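Local coordinates for protein hypothetical methylmalonyl-CoA decarboxylase alpha subunit (Sulfolobus tokodaii, PDB 1X0U) that is of unassigned function but probably belongs to the carboxyl transferase family of the ClpP/crotonase clan and assembles as six chains, at residues I31-Q34 against H35-G38; V236-E239 against Q240-I243. One frame throughout, in Å; residues are numbered along the deposited sequence.

Interaction 1: residues I31-Q34 against H35-G38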
loop_
_atom_site.group_PDB
_atom_site.type_symbol
_atom_site.label_atom_id
_atom_site.label_comp_id
_atom_site.label_asym_id
_atom_site.label_seq_id
_atom_site.Cartn_x
_atom_site.Cartn_y
_atom_site.Cartn_z
ATOM N N ILE A 31 31.613 1.776 -43.981
ATOM C CA ILE A 31 32.022 2.555 -42.819
ATOM C C ILE A 31 32.902 3.724 -43.276
ATOM O O ILE A 31 32.805 4.817 -42.733
ATOM C CB ILE A 31 32.747 1.691 -41.728
ATOM C CG1 ILE A 31 34.226 1.552 -42.037
ATOM C CG2 ILE A 31 32.091 0.329 -41.601
ATOM C CD1 ILE A 31 35.074 2.596 -41.336
ATOM N N GLN A 32 33.739 3.502 -44.286
ATOM C CA GLN A 32 34.597 4.572 -44.801
ATOM C C GLN A 32 33.683 5.649 -45.371
ATOM O O GLN A 32 33.962 6.838 -45.286
ATOM C CB GLN A 32 35.521 4.054 -45.907
ATOM C CG GLN A 32 36.580 5.063 -46.304
ATOM C CD GLN A 32 37.286 4.717 -47.600
ATOM O OE1 GLN A 32 36.651 4.577 -48.652
ATOM N NE2 GLN A 32 38.609 4.586 -47.535
ATOM N N PHE A 33 32.576 5.207 -45.951
ATOM C CA PHE A 33 31.592 6.108 -46.520
ATOM C C PHE A 33 30.930 6.937 -45.405
ATOM O O PHE A 33 30.643 8.130 -45.581
ATOM C CB PHE A 33 30.547 5.289 -47.269
ATOM C CG PHE A 33 29.416 6.099 -47.795
ATOM C CD1 PHE A 33 29.647 7.127 -48.699
ATOM C CD2 PHE A 33 28.113 5.839 -47.390
ATOM C CE1 PHE A 33 28.598 7.879 -49.198
ATOM C CE2 PHE A 33 27.050 6.587 -47.886
ATOM C CZ PHE A 33 27.296 7.613 -48.794
ATOM N N GLN A 34 30.685 6.291 -44.265
ATOM C CA GLN A 34 30.092 6.955 -43.114
ATOM C C GLN A 34 31.094 8.012 -42.662
ATOM O O GLN A 34 30.750 9.167 -42.423
ATOM C CB GLN A 34 29.866 5.949 -41.979
ATOM C CG GLN A 34 29.380 6.594 -40.687
ATOM C CD GLN A 34 27.870 6.646 -40.570
ATOM O OE1 GLN A 34 27.159 6.926 -41.538
ATOM N NE2 GLN A 34 27.373 6.381 -39.369
ATOM N N HIS A 35 32.346 7.593 -42.559
ATOM C CA HIS A 35 33.430 8.470 -42.155
ATOM C C HIS A 35 33.627 9.657 -43.090
ATOM O O HIS A 35 33.927 10.757 -42.639
ATOM C CB HIS A 35 34.727 7.665 -42.061
ATOM C CG HIS A 35 34.817 6.814 -40.834
ATOM N ND1 HIS A 35 35.692 5.754 -40.723
ATOM C CD2 HIS A 35 34.159 6.883 -39.652
ATOM C CE1 HIS A 35 35.569 5.208 -39.525
ATOM N NE2 HIS A 35 34.645 5.874 -38.856
ATOM N N SER A 36 33.448 9.442 -44.389
ATOM C CA SER A 36 33.650 10.516 -45.356
ATOM C C SER A 36 32.608 11.632 -45.253
ATOM O O SER A 36 32.770 12.699 -45.845
ATOM C CB SER A 36 33.687 9.946 -46.779
ATOM O OG SER A 36 32.446 9.352 -47.132
ATOM N N LYS A 37 31.544 11.384 -44.493
ATOM C CA LYS A 37 30.485 12.374 -44.288
ATOM C C LYS A 37 30.770 13.171 -43.019
ATOM O O LYS A 37 30.156 14.207 -42.772
ATOM C CB LYS A 37 29.124 11.688 -44.131
ATOM C CG LYS A 37 28.574 11.019 -45.386
ATOM C CD LYS A 37 27.273 10.269 -45.066
ATOM C CE LYS A 37 26.612 9.703 -46.316
ATOM N NZ LYS A 37 25.397 8.903 -45.982
ATOM N N GLY A 38 31.706 12.680 -42.215
ATOM C CA GLY A 38 32.035 13.350 -40.974
ATOM C C GLY A 38 31.379 12.640 -39.798
ATOM O O GLY A 38 31.372 13.148 -38.678
HETATM O O HOH W 1 26.979 6.590 -44.206
#
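Ile31 and His35 run side by side at the C-terminal end of helix 28-35, where the chain leaves the helix through a Schellman motif, with Gly38 at positive phi. Their side chains pack closely, Ile31 CD1 lying 3.2 Å from His35 CE1, while Ile31 O sits over one face of the imidazole and accepts the backbone bond from His35 N at 2.8 Å. The ring is steadied at its far end too, because His35 NE2 is hydrogen-bonded to Glu44 of helix 42-49. Gln34 is the buried residue here. Its CG is anti to the backbone N (chi1 174°) and the chain then bends, taking the amide off the helix to a cluster of partners: NE2 donates to Asp134 and to Leu40 O, and OE1 accepts from Lys39. Water 1 also donates to Gln34 OE1, at 2.7 Å, and makes a weak bond with Lys37 NZ.

The other side is looser and exposed. There the extended Lys37 chain slants past the Phe33 ring, with CE 3.3 Å from CZ. A type I turn from His35 to Gly38 brings Gly38 N to His35 O, while Lys37 N reaches Gln34 O. Ser36 swings its hydroxyl back over the last turn (chi1 64°), where Ser36 OG donates to Phe33 O at 2.7 Å, well to one side of the C=O direction.

Interaction 2: residues V236-E239 against Q240-I243; sequences VDSE and QEAI
Glu241 reaches back from the first turn of helix 239-252 to the residues that lead into it, and its carboxylate takes the backbone N-H of Asp237. Asp237 N to Glu241 OE2 is 3.2 Å, somewhat bent at the hydrogen (139°), with the donor meeting the oxygen nearly head-on to the CD-OE2 bond. An extended chain beyond CG gives Glu241 the length to get there. Its carboxylate lies beside that of Asp237, the two planes 41° apart and Asp237 OD1 4.0 Å from Glu241 OE2. Such like charges would be expected to repel, but water 2 donates to both Asp237 OD1, at 2.7 Å, and Glu241 OE1, and Lys192 forms a salt bridge with Asp237 OD2.

Val236, the last residue of its strand, turns toward the helix and sets CG1 3.9 Å from Ala242 CB, a contact backed by Ile191 of strand 187-191. Glu239, buried, is the first residue of the helix, and its carboxylate reaches Arg45, Tyr196 and Leu40 N.

Between them Ser238 OG, placed by a chi1 of 75°, accepts from Glu241 N at 3.1 Å, and Ser238 O takes Ala242 N at 2.9 Å. This is a serine N-cap, here at the strand-to-helix junction beside the outermost strand, within this chain, of a crotonase-type sheet.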
loop_
_atom_site.group_PDB
_atom_site.type_symbol
_atom_site.label_atom_id
_atom_site.label_comp_id
_atom_site.label_asym_id
_atom_site.label_seq_id
_atom_site.Cartn_x
_atom_site.Cartn_y
_atom_site.Cartn_z
ATOM N N VAL A 236 24.584 20.696 -31.232
ATOM C CA VAL A 236 26.032 20.659 -31.138
ATOM C C VAL A 236 26.707 20.532 -32.507
ATOM O O VAL A 236 26.069 20.188 -33.500
ATOM C CB VAL A 236 26.462 19.497 -30.218
ATOM C CG1 VAL A 236 26.054 18.168 -30.827
ATOM C CG2 VAL A 236 27.926 19.550 -29.985
ATOM N N ASP A 237 28.007 20.804 -32.546
ATOM C CA ASP A 237 28.779 20.761 -33.782
ATOM C C ASP A 237 29.311 19.397 -34.181
ATOM O O ASP A 237 29.515 19.135 -35.367
ATOM C CB ASP A 237 29.954 21.726 -33.682
ATOM C CG ASP A 237 29.509 23.159 -33.588
ATOM O OD1 ASP A 237 30.207 23.955 -32.925
ATOM O OD2 ASP A 237 28.465 23.489 -34.189
ATOM N N SER A 238 29.550 18.526 -33.208
ATOM C CA SER A 238 30.077 17.219 -33.548
ATOM C C SER A 238 29.541 16.083 -32.693
ATOM O O SER A 238 28.849 16.289 -31.697
ATOM C CB SER A 238 31.597 17.237 -33.455
ATOM O OG SER A 238 31.998 17.211 -32.102
ATOM N N GLU A 239 29.880 14.869 -33.100
ATOM C CA GLU A 239 29.461 13.685 -32.394
ATOM C C GLU A 239 30.227 13.534 -31.092
ATOM O O GLU A 239 29.660 13.097 -30.083
ATOM C CB GLU A 239 29.633 12.473 -33.306
ATOM C CG GLU A 239 28.535 12.414 -34.350
ATOM C CD GLU A 239 28.727 11.315 -35.363
ATOM O OE1 GLU A 239 29.388 10.308 -35.035
ATOM O OE2 GLU A 239 28.199 11.458 -36.483
ATOM N N GLN A 240 31.508 13.901 -31.102
ATOM C CA GLN A 240 32.305 13.829 -29.886
ATOM C C GLN A 240 31.671 14.772 -28.870
ATOM O O GLN A 240 31.583 14.452 -27.684
ATOM C CB GLN A 240 33.751 14.258 -30.136
ATOM C CG GLN A 240 34.621 14.234 -28.872
ATOM C CD GLN A 240 34.871 12.825 -28.341
ATOM O OE1 GLN A 240 34.713 12.556 -27.144
ATOM N NE2 GLN A 240 35.272 11.920 -29.230
ATOM N N GLU A 241 31.240 15.946 -29.340
ATOM C CA GLU A 241 30.599 16.922 -28.461
ATOM C C GLU A 241 29.244 16.392 -27.977
ATOM O O GLU A 241 28.870 16.578 -26.823
ATOM C CB GLU A 241 30.434 18.272 -29.177
ATOM C CG GLU A 241 31.732 19.108 -29.257
ATOM C CD GLU A 241 31.591 20.421 -30.044
ATOM O OE1 GLU A 241 32.570 21.198 -30.071
ATOM O OE2 GLU A 241 30.520 20.682 -30.636
ATOM N N ALA A 242 28.514 15.720 -28.857
ATOM C CA ALA A 242 27.225 15.154 -28.487
ATOM C C ALA A 242 27.401 14.177 -27.328
ATOM O O ALA A 242 26.647 14.228 -26.359
ATOM C CB ALA A 242 26.598 14.433 -29.680
ATOM N N ILE A 243 28.401 13.302 -27.405
ATOM C CA ILE A 243 28.578 12.344 -26.325
ATOM C C ILE A 243 29.208 12.954 -25.068
ATOM O O ILE A 243 28.950 12.478 -23.966
ATOM C CB ILE A 243 29.349 11.054 -26.791
ATOM C CG1 ILE A 243 30.783 11.044 -26.285
ATOM C CG2 ILE A 243 29.286 10.916 -28.292
ATOM C CD1 ILE A 243 30.924 10.432 -24.901
HETATM O O HOH W 2 32.647 23.031 -32.433
#

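Interaction 1 finishes a helix and interaction 2 starts one, and the two come together although some two hundred residues of chain separate them. Their centres are about 16 Å apart, and Gly38 O lies 4.2 Å from Glu239 OE2, a packing contact without a bond. Leu40 ties them more firmly: its carbonyl O accepts from Gln34 of 31-34, and its N donates to Glu239 of 236-239. Helix 42-49 is shared as well, offering Glu44 to His35, Arg45 to Glu239, and Leu48 to Gln240 and Ile243. Interaction 1 stays near the surface, its centre about 30 Å from the centre of the chain, whereas interaction 2 is partly buried, its centre about 17 Å from that point.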